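PDB 1QZG: protection of telomeres protein 1 from Schizosaccharomyces pombe, which binds single-stranded telomeric DNA of consensus GGTTAC to protect the 3' overhang of chromosome ends and regulates telomerase and telomere length. Local coordinates for residues 62-67 with 90-95; 55-60 with 67-72. One frame throughout, in Å; residues are numbered along the deposited sequence.

Interaction 1: residues 62-67 with 90-95; sequences HGTKDW and FSKQGN. With nucleotides of chain A.
Lys92 reaches across to Asp66 and makes a salt bridge, NZ to OD2 at 2.7 Å, using the lone pair of OD2 that lies syn, on the side of OD1. The lysine runs extended from CA to CE and then bends at its last torsion (chi4 -60°), which brings NZ to the carboxylate and also to O4 of DT3 of chain A, where it donates a hydrogen bond. Asp66 OD2 takes a second bond from the DNA: N3 of DT4 of chain A points almost straight at it, 2.8 Å away with an angle of 171°. Asp66 N donates to O2 of the same chain A base, so one residue reads two neighbouring groups of its edge. Thr64 does likewise for DT3 of chain A: Thr64 N donates to O2 at 2.6 Å, while OG1 accepts from N3. Since OG1 also donates to Asp66 OD1, from above the carboxylate plane, it is left to act as acceptor toward the base. Phe90 lies with one face against DT4 of chain A, whose C4 stands 3.5 Å above the ring plane, and turns an edge to N3 of DA5 of chain A. This is base recognition on an OB fold, in the N-terminal telomeric DNA-binding domain of Pot1, by the loop joining strands 43-59 and 67-74 and the end of strand 85-91. Behind the bases, Trp67 and Ser91 form an antiparallel hydrogen-bonded pair, which sets Asp66 next to Lys92 in the register. A type II' turn from His62 to Lys65, with Gly63 at positive phi, presents Thr64 N to DT3 of chain A. At the far end Asn95 lays CB over the six-membered ring of Trp67, 3.6 Å from its centroid, with its amide inclined 24° to the indole.

Interaction 2: residues 55-60 with 67-72; sequences TPSRQS and WVTTVY. With nucleotides of chain A.
Gln59 meets Trp67 across a non-hydrogen-bonded antiparallel pair. From CB its chain leads to CG, which sits over the six-membered ring of the indole, 3.7 Å from the centroid, in a CH-pi contact. With CD anti to CA (chi2 -178°), the amide continues along the ring, its plane 21° from that of the indole, and Gln59 OE1 comes to 3.6 Å from Trp67 CZ2. Next along the hairpin, Arg58 and Val68 form a hydrogen-bonded pair, Val68 N giving the straighter bond to Arg58 O at 2.8 Å. Farther on the register shifts by one, to Thr55 beside Thr70, where Thr55 N donates to Thr70 O at 2.8 Å. Val68 CG1 packs on Ser60 OG, 3.4 Å away, the hydroxyl being bonded to Asp66 O. On the face of Arg58, Val68 and Thr70, Arg58 NH2 lies 3.7 Å from C3' of DA5 of chain A, and Thr70 OG1 is held by His88, which lines the thymidine-phosphate pocket. Around Thr55-Ser57 of this OB-fold hairpin, the Thr69 hydroxyl donates to Thr55 O and a water to both Pro56 O and Val68 O, so the strands are held there by more than direct backbone bonds.

In the fold
Interactions 1 and 2 join strand 67-74 to its two neighbours in the curled sheet, 85-91 on one side and 43-59 on the other, and share Trp67, whose indole packs against both Asn95 and Gln59. Both are partly buried. Interaction 1 lies farther from the centre of the chain, and its chemistry is that of recognition: charge, base-edge hydrogen bonds and an aromatic ring on a base. Interaction 2 is mostly backbone pairing, with Gln59 lying on the indole, and it meets the DNA chiefly at sugar and phosphate. The two contacts touch directly, Phe90 packing on Val68 CG2 and Asn95 on Ser57.

Interaction 1: residues 62-67 with 90-95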
loop_
_atom_site.group_PDB
_atom_site.type_symbol
_atom_site.label_atom_id
_atom_site.label_comp_id
_atom_site.label_asym_id
_atom_site.label_seq_id
_atom_site.Cartn_x
_atom_site.Cartn_y
_atom_site.Cartn_z
ATOM N N HIS C 62 5.181 17.612 16.067
ATOM C CA HIS C 62 4.816 18.968 15.716
ATOM C C HIS C 62 3.572 19.104 14.859
ATOM O O HIS C 62 2.843 18.133 14.647
ATOM C CB HIS C 62 6.012 19.624 15.038
ATOM C CG HIS C 62 7.297 19.382 15.765
ATOM N ND1 HIS C 62 8.137 18.332 15.461
ATOM C CD2 HIS C 62 7.838 19.998 16.840
ATOM C CE1 HIS C 62 9.141 18.314 16.319
ATOM N NE2 HIS C 62 8.983 19.313 17.167
ATOM N N GLY C 63 3.341 20.324 14.377
ATOM C CA GLY C 63 2.176 20.596 13.561
ATOM C C GLY C 63 0.934 20.201 14.327
ATOM O O GLY C 63 0.839 20.425 15.537
ATOM N N THR C 64 -0.022 19.597 13.635
ATOM C CA THR C 64 -1.253 19.180 14.279
ATOM C C THR C 64 -1.039 17.910 15.077
ATOM O O THR C 64 -1.956 17.385 15.696
ATOM C CB THR C 64 -2.367 18.983 13.248
ATOM O OG1 THR C 64 -1.906 18.130 12.192
ATOM C CG2 THR C 64 -2.776 20.323 12.669
ATOM N N LYS C 65 0.196 17.425 15.063
ATOM C CA LYS C 65 0.558 16.240 15.821
ATOM C C LYS C 65 -0.307 15.019 15.539
ATOM O O LYS C 65 -0.711 14.332 16.467
ATOM C CB LYS C 65 0.515 16.566 17.321
ATOM C CG LYS C 65 1.381 17.763 17.708
ATOM C CD LYS C 65 1.296 18.078 19.197
ATOM C CE LYS C 65 2.170 19.278 19.540
ATOM N NZ LYS C 65 1.964 19.749 20.942
ATOM N N ASP C 66 -0.578 14.742 14.267
ATOM C CA ASP C 66 -1.395 13.584 13.916
ATOM C C ASP C 66 -0.661 12.286 14.159
ATOM O O ASP C 66 0.568 12.254 14.188
ATOM C CB ASP C 66 -1.789 13.600 12.429
ATOM C CG ASP C 66 -2.487 14.869 12.021
ATOM O OD1 ASP C 66 -2.888 15.648 12.915
ATOM O OD2 ASP C 66 -2.632 15.085 10.796
ATOM N N TRP C 67 -1.432 11.224 14.357
ATOM C CA TRP C 67 -0.837 9.917 14.475
ATOM C C TRP C 67 -0.255 9.643 13.093
ATOM O O TRP C 67 -0.860 10.021 12.090
ATOM C CB TRP C 67 -1.879 8.863 14.820
ATOM C CG TRP C 67 -2.251 8.910 16.246
ATOM C CD1 TRP C 67 -3.266 9.629 16.794
ATOM C CD2 TRP C 67 -1.582 8.259 17.335
ATOM N NE1 TRP C 67 -3.277 9.477 18.157
ATOM C CE2 TRP C 67 -2.252 8.640 18.517
ATOM C CE3 TRP C 67 -0.476 7.398 17.427
ATOM C CZ2 TRP C 67 -1.854 8.192 19.783
ATOM C CZ3 TRP C 67 -0.082 6.950 18.689
ATOM C CH2 TRP C 67 -0.771 7.353 19.847
ATOM N N PHE C 90 -1.643 9.365 7.921
ATOM C CA PHE C 90 -1.944 10.149 9.118
ATOM C C PHE C 90 -3.354 9.951 9.613
ATOM O O PHE C 90 -4.249 9.555 8.865
ATOM C CB PHE C 90 -1.790 11.648 8.851
ATOM C CG PHE C 90 -0.399 12.077 8.477
ATOM C CD1 PHE C 90 -0.030 12.209 7.142
ATOM C CD2 PHE C 90 0.526 12.400 9.464
ATOM C CE1 PHE C 90 1.241 12.672 6.797
ATOM C CE2 PHE C 90 1.802 12.862 9.129
ATOM C CZ PHE C 90 2.160 12.998 7.794
ATOM N N SER C 91 -3.557 10.251 10.889
ATOM C CA SER C 91 -4.884 10.184 11.456
ATOM C C SER C 91 -5.035 11.259 12.519
ATOM O O SER C 91 -4.181 11.405 13.396
ATOM C CB SER C 91 -5.178 8.827 12.066
ATOM O OG SER C 91 -6.521 8.827 12.530
ATOM N N LYS C 92 -6.121 12.014 12.405
ATOM C CA LYS C 92 -6.445 13.089 13.332
ATOM C C LYS C 92 -7.610 12.611 14.193
ATOM O O LYS C 92 -8.169 13.381 14.972
ATOM C CB LYS C 92 -6.892 14.335 12.564
ATOM C CG LYS C 92 -5.904 14.863 11.555
ATOM C CD LYS C 92 -6.515 16.019 10.774
ATOM C CE LYS C 92 -5.526 16.616 9.781
ATOM N NZ LYS C 92 -4.296 17.147 10.444
ATOM N N GLN C 93 -7.977 11.342 14.040
ATOM C CA GLN C 93 -9.095 10.766 14.785
ATOM C C GLN C 93 -8.661 9.593 15.662
ATOM O O GLN C 93 -9.388 8.609 15.812
ATOM C CB GLN C 93 -10.193 10.316 13.804
ATOM C CG GLN C 93 -9.689 9.403 12.678
ATOM C CD GLN C 93 -10.780 8.991 11.687
ATOM O OE1 GLN C 93 -11.508 9.829 11.153
ATOM N NE2 GLN C 93 -10.881 7.693 11.431
ATOM N N GLY C 94 -7.476 9.703 16.250
ATOM C CA GLY C 94 -6.985 8.627 17.088
ATOM C C GLY C 94 -6.089 7.710 16.276
ATOM O O GLY C 94 -6.020 7.825 15.050
ATOM N N ASN C 95 -5.403 6.795 16.948
ATOM C CA ASN C 95 -4.505 5.887 16.252
ATOM C C ASN C 95 -5.248 4.697 15.657
ATOM O O ASN C 95 -5.294 3.625 16.247
ATOM C CB ASN C 95 -3.413 5.402 17.201
ATOM C CG ASN C 95 -2.276 4.702 16.478
ATOM O OD1 ASN C 95 -1.242 4.408 17.077
ATOM N ND2 ASN C 95 -2.461 4.431 15.189
ATOM P P DT A 4 6.303 20.923 9.646
ATOM O OP1 DT A 4 7.040 21.830 10.562
ATOM O OP2 DT A 4 7.041 20.172 8.598
ATOM O "O5'" DT A 4 5.568 19.873 10.578
ATOM C "C5'" DT A 4 5.850 18.502 10.469
ATOM C "C4'" DT A 4 5.011 17.736 11.458
ATOM O "O4'" DT A 4 3.618 17.750 11.045
ATOM C "C3'" DT A 4 5.413 16.271 11.539
ATOM O "O3'" DT A 4 5.584 15.891 12.899
ATOM C "C2'" DT A 4 4.275 15.527 10.864
ATOM C "C1'" DT A 4 3.094 16.438 11.122
ATOM N N1 DT A 4 1.995 16.305 10.137
ATOM C C2 DT A 4 0.753 15.958 10.617
ATOM O O2 DT A 4 0.519 15.805 11.800
ATOM N N3 DT A 4 -0.213 15.790 9.656
ATOM C C4 DT A 4 -0.063 15.935 8.292
ATOM O O4 DT A 4 -1.013 15.710 7.544
ATOM C C5 DT A 4 1.254 16.336 7.855
ATOM C C7 DT A 4 1.492 16.550 6.394
ATOM C C6 DT A 4 2.208 16.499 8.786
ATOM P P DT A 3 4.093 20.885 4.129
ATOM O OP1 DT A 3 4.445 21.589 2.871
ATOM O OP2 DT A 3 5.113 20.059 4.818
ATOM O "O5'" DT A 3 3.599 22.030 5.116
ATOM C "C5'" DT A 3 2.643 21.778 6.123
ATOM C "C4'" DT A 3 3.210 22.108 7.484
ATOM O "O4'" DT A 3 2.130 21.979 8.428
ATOM C "C3'" DT A 3 4.271 21.124 7.965
ATOM O "O3'" DT A 3 5.083 21.740 8.979
ATOM C "C2'" DT A 3 3.425 19.992 8.517
ATOM C "C1'" DT A 3 2.217 20.727 9.094
ATOM N N1 DT A 3 0.926 20.052 8.898
ATOM C C2 DT A 3 0.262 19.608 10.009
ATOM O O2 DT A 3 0.726 19.695 11.133
ATOM N N3 DT A 3 -0.969 19.055 9.757
ATOM C C4 DT A 3 -1.577 18.896 8.525
ATOM O O4 DT A 3 -2.700 18.404 8.457
ATOM C C5 DT A 3 -0.802 19.350 7.395
ATOM C C7 DT A 3 -1.361 19.187 6.016
ATOM C C6 DT A 3 0.395 19.899 7.634
ATOM P P DA A 5 6.916 15.105 13.314
ATOM O OP1 DA A 5 6.940 14.897 14.781
ATOM O OP2 DA A 5 8.018 15.820 12.653
ATOM O "O5'" DA A 5 6.705 13.697 12.609
ATOM C "C5'" DA A 5 7.688 13.151 11.758
ATOM C "C4'" DA A 5 7.100 12.003 10.975
ATOM O "O4'" DA A 5 6.161 12.524 10.006
ATOM C "C3'" DA A 5 8.148 11.261 10.160
ATOM O "O3'" DA A 5 7.716 9.931 9.932
ATOM C "C2'" DA A 5 8.173 12.031 8.853
ATOM C "C1'" DA A 5 6.774 12.620 8.723
ATOM N N9 DA A 5 6.810 14.039 8.366
ATOM C C8 DA A 5 7.596 15.005 8.944
ATOM N N7 DA A 5 7.405 16.205 8.460
ATOM C C5 DA A 5 6.430 16.022 7.492
ATOM C C6 DA A 5 5.774 16.918 6.628
ATOM N N6 DA A 5 5.997 18.236 6.606
ATOM N N1 DA A 5 4.858 16.406 5.779
ATOM C C2 DA A 5 4.618 15.089 5.810
ATOM N N3 DA A 5 5.156 14.152 6.583
ATOM C C4 DA A 5 6.065 14.688 7.412
#

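Interaction 2: residues 55-60 with 67-72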
loop_
_atom_site.group_PDB
_atom_site.type_symbol
_atom_site.label_atom_id
_atom_site.label_comp_id
_atom_site.label_asym_id
_atom_site.label_seq_id
_atom_site.Cartn_x
_atom_site.Cartn_y
_atom_site.Cartn_z
ATOM N N THR C 55 7.252 2.064 9.281
ATOM C CA THR C 55 7.615 2.659 10.558
ATOM C C THR C 55 6.364 2.540 11.424
ATOM O O THR C 55 5.294 3.022 11.047
ATOM C CB THR C 55 7.993 4.151 10.408
ATOM O OG1 THR C 55 9.079 4.275 9.486
ATOM C CG2 THR C 55 8.425 4.731 11.749
ATOM N N PRO C 56 6.475 1.875 12.585
ATOM C CA PRO C 56 5.339 1.695 13.502
ATOM C C PRO C 56 4.667 3.027 13.835
ATOM O O PRO C 56 5.330 4.059 13.918
ATOM C CB PRO C 56 5.984 1.052 14.728
ATOM C CG PRO C 56 7.117 0.247 14.118
ATOM C CD PRO C 56 7.688 1.223 13.114
ATOM N N SER C 57 3.353 2.989 14.029
ATOM C CA SER C 57 2.576 4.182 14.344
ATOM C C SER C 57 3.081 4.905 15.587
ATOM O O SER C 57 3.539 4.276 16.530
ATOM C CB SER C 57 1.113 3.795 14.570
ATOM O OG SER C 57 0.713 2.755 13.691
ATOM N N ARG C 58 2.993 6.229 15.577
ATOM C CA ARG C 58 3.387 7.054 16.720
ATOM C C ARG C 58 2.837 8.461 16.480
ATOM O O ARG C 58 2.427 8.783 15.367
ATOM C CB ARG C 58 4.909 7.099 16.870
ATOM C CG ARG C 58 5.576 8.165 16.047
ATOM C CD ARG C 58 7.091 8.053 16.072
ATOM N NE ARG C 58 7.669 9.030 15.152
ATOM C CZ ARG C 58 8.588 8.753 14.233
ATOM N NH1 ARG C 58 9.057 7.518 14.099
ATOM N NH2 ARG C 58 9.021 9.716 13.432
ATOM N N GLN C 59 2.809 9.297 17.513
ATOM C CA GLN C 59 2.297 10.651 17.344
ATOM C C GLN C 59 3.344 11.633 16.852
ATOM O O GLN C 59 4.478 11.649 17.337
ATOM C CB GLN C 59 1.701 11.166 18.655
ATOM C CG GLN C 59 0.190 11.216 18.650
ATOM C CD GLN C 59 -0.385 11.763 19.941
ATOM O OE1 GLN C 59 -0.222 11.170 21.006
ATOM N NE2 GLN C 59 -1.061 12.899 19.852
ATOM N N SER C 60 2.961 12.449 15.874
ATOM C CA SER C 60 3.862 13.452 15.332
ATOM C C SER C 60 4.156 14.402 16.486
ATOM O O SER C 60 3.292 14.649 17.322
ATOM C CB SER C 60 3.195 14.214 14.182
ATOM O OG SER C 60 2.918 13.360 13.080
ATOM N N TRP C 67 -1.432 11.224 14.357
ATOM C CA TRP C 67 -0.837 9.917 14.475
ATOM C C TRP C 67 -0.255 9.643 13.093
ATOM O O TRP C 67 -0.860 10.021 12.090
ATOM C CB TRP C 67 -1.879 8.863 14.820
ATOM C CG TRP C 67 -2.251 8.910 16.246
ATOM C CD1 TRP C 67 -3.266 9.629 16.794
ATOM C CD2 TRP C 67 -1.582 8.259 17.335
ATOM N NE1 TRP C 67 -3.277 9.477 18.157
ATOM C CE2 TRP C 67 -2.252 8.640 18.517
ATOM C CE3 TRP C 67 -0.476 7.398 17.427
ATOM C CZ2 TRP C 67 -1.854 8.192 19.783
ATOM C CZ3 TRP C 67 -0.082 6.950 18.689
ATOM C CH2 TRP C 67 -0.771 7.353 19.847
ATOM N N VAL C 68 0.915 9.019 13.023
ATOM C CA VAL C 68 1.508 8.772 11.713
ATOM C C VAL C 68 2.237 7.447 11.600
ATOM O O VAL C 68 2.834 6.972 12.567
ATOM C CB VAL C 68 2.472 9.945 11.334
ATOM C CG1 VAL C 68 3.571 10.069 12.384
ATOM C CG2 VAL C 68 3.084 9.742 9.952
ATOM N N THR C 69 2.166 6.877 10.409
ATOM C CA THR C 69 2.849 5.643 10.109
ATOM C C THR C 69 3.345 5.816 8.681
ATOM O O THR C 69 2.657 6.400 7.839
ATOM C CB THR C 69 1.914 4.414 10.214
ATOM O OG1 THR C 69 2.700 3.219 10.097
ATOM C CG2 THR C 69 0.860 4.446 9.119
ATOM N N THR C 70 4.534 5.302 8.391
ATOM C CA THR C 70 5.108 5.405 7.059
ATOM C C THR C 70 5.236 4.013 6.498
ATOM O O THR C 70 5.618 3.076 7.199
ATOM C CB THR C 70 6.453 6.113 7.086
ATOM O OG1 THR C 70 6.297 7.435 7.621
ATOM C CG2 THR C 70 7.030 6.192 5.682
ATOM N N VAL C 71 4.934 3.857 5.215
ATOM C CA VAL C 71 5.078 2.576 4.548
ATOM C C VAL C 71 5.702 2.834 3.186
ATOM O O VAL C 71 5.477 3.880 2.567
ATOM C CB VAL C 71 3.720 1.867 4.327
ATOM C CG1 VAL C 71 2.996 1.700 5.657
ATOM C CG2 VAL C 71 2.843 2.640 3.348
ATOM N N TYR C 72 6.465 1.862 2.720
ATOM C CA TYR C 72 7.044 1.905 1.411
ATOM C C TYR C 72 6.357 0.801 0.664
ATOM O O TYR C 72 6.521 -0.369 1.011
ATOM C CB TYR C 72 8.569 1.696 1.468
ATOM C CG TYR C 72 9.327 2.930 1.904
ATOM C CD1 TYR C 72 9.397 3.297 3.248
ATOM C CD2 TYR C 72 9.950 3.750 0.960
ATOM C CE1 TYR C 72 10.074 4.453 3.641
ATOM C CE2 TYR C 72 10.626 4.909 1.346
ATOM C CZ TYR C 72 10.683 5.252 2.684
ATOM O OH TYR C 72 11.340 6.405 3.060
ATOM P P DA A 5 6.916 15.105 13.314
ATOM O OP1 DA A 5 6.940 14.897 14.781
ATOM O OP2 DA A 5 8.018 15.820 12.653
ATOM O "O5'" DA A 5 6.705 13.697 12.609
ATOM C "C5'" DA A 5 7.688 13.151 11.758
ATOM C "C4'" DA A 5 7.100 12.003 10.975
ATOM O "O4'" DA A 5 6.161 12.524 10.006
ATOM C "C3'" DA A 5 8.148 11.261 10.160
ATOM O "O3'" DA A 5 7.716 9.931 9.932
ATOM C "C2'" DA A 5 8.173 12.031 8.853
ATOM C "C1'" DA A 5 6.774 12.620 8.723
ATOM N N9 DA A 5 6.810 14.039 8.366
ATOM C C8 DA A 5 7.596 15.005 8.944
ATOM N N7 DA A 5 7.405 16.205 8.460
ATOM C C5 DA A 5 6.430 16.022 7.492
ATOM C C6 DA A 5 5.774 16.918 6.628
ATOM N N6 DA A 5 5.997 18.236 6.606
ATOM N N1 DA A 5 4.858 16.406 5.779
ATOM C C2 DA A 5 4.618 15.089 5.810
ATOM N N3 DA A 5 5.156 14.152 6.583
ATOM C C4 DA A 5 6.065 14.688 7.412
ATOM P P DT A 4 6.303 20.923 9.646
ATOM O OP1 DT A 4 7.040 21.830 10.562
ATOM O OP2 DT A 4 7.041 20.172 8.598
ATOM O "O5'" DT A 4 5.568 19.873 10.578
ATOM C "C5'" DT A 4 5.850 18.502 10.469
ATOM C "C4'" DT A 4 5.011 17.736 11.458
ATOM O "O4'" DT A 4 3.618 17.750 11.045
ATOM C "C3'" DT A 4 5.413 16.271 11.539
ATOM O "O3'" DT A 4 5.584 15.891 12.899
ATOM C "C2'" DT A 4 4.275 15.527 10.864
ATOM C "C1'" DT A 4 3.094 16.438 11.122
ATOM N N1 DT A 4 1.995 16.305 10.137
ATOM C C2 DT A 4 0.753 15.958 10.617
ATOM O O2 DT A 4 0.519 15.805 11.800
ATOM N N3 DT A 4 -0.213 15.790 9.656
ATOM C C4 DT A 4 -0.063 15.935 8.292
ATOM O O4 DT A 4 -1.013 15.710 7.544
ATOM C C5 DT A 4 1.254 16.336 7.855
ATOM C C7 DT A 4 1.492 16.550 6.394
ATOM C C6 DT A 4 2.208 16.499 8.786
HETATM O O HOH W 1 5.494 6.410 12.431
#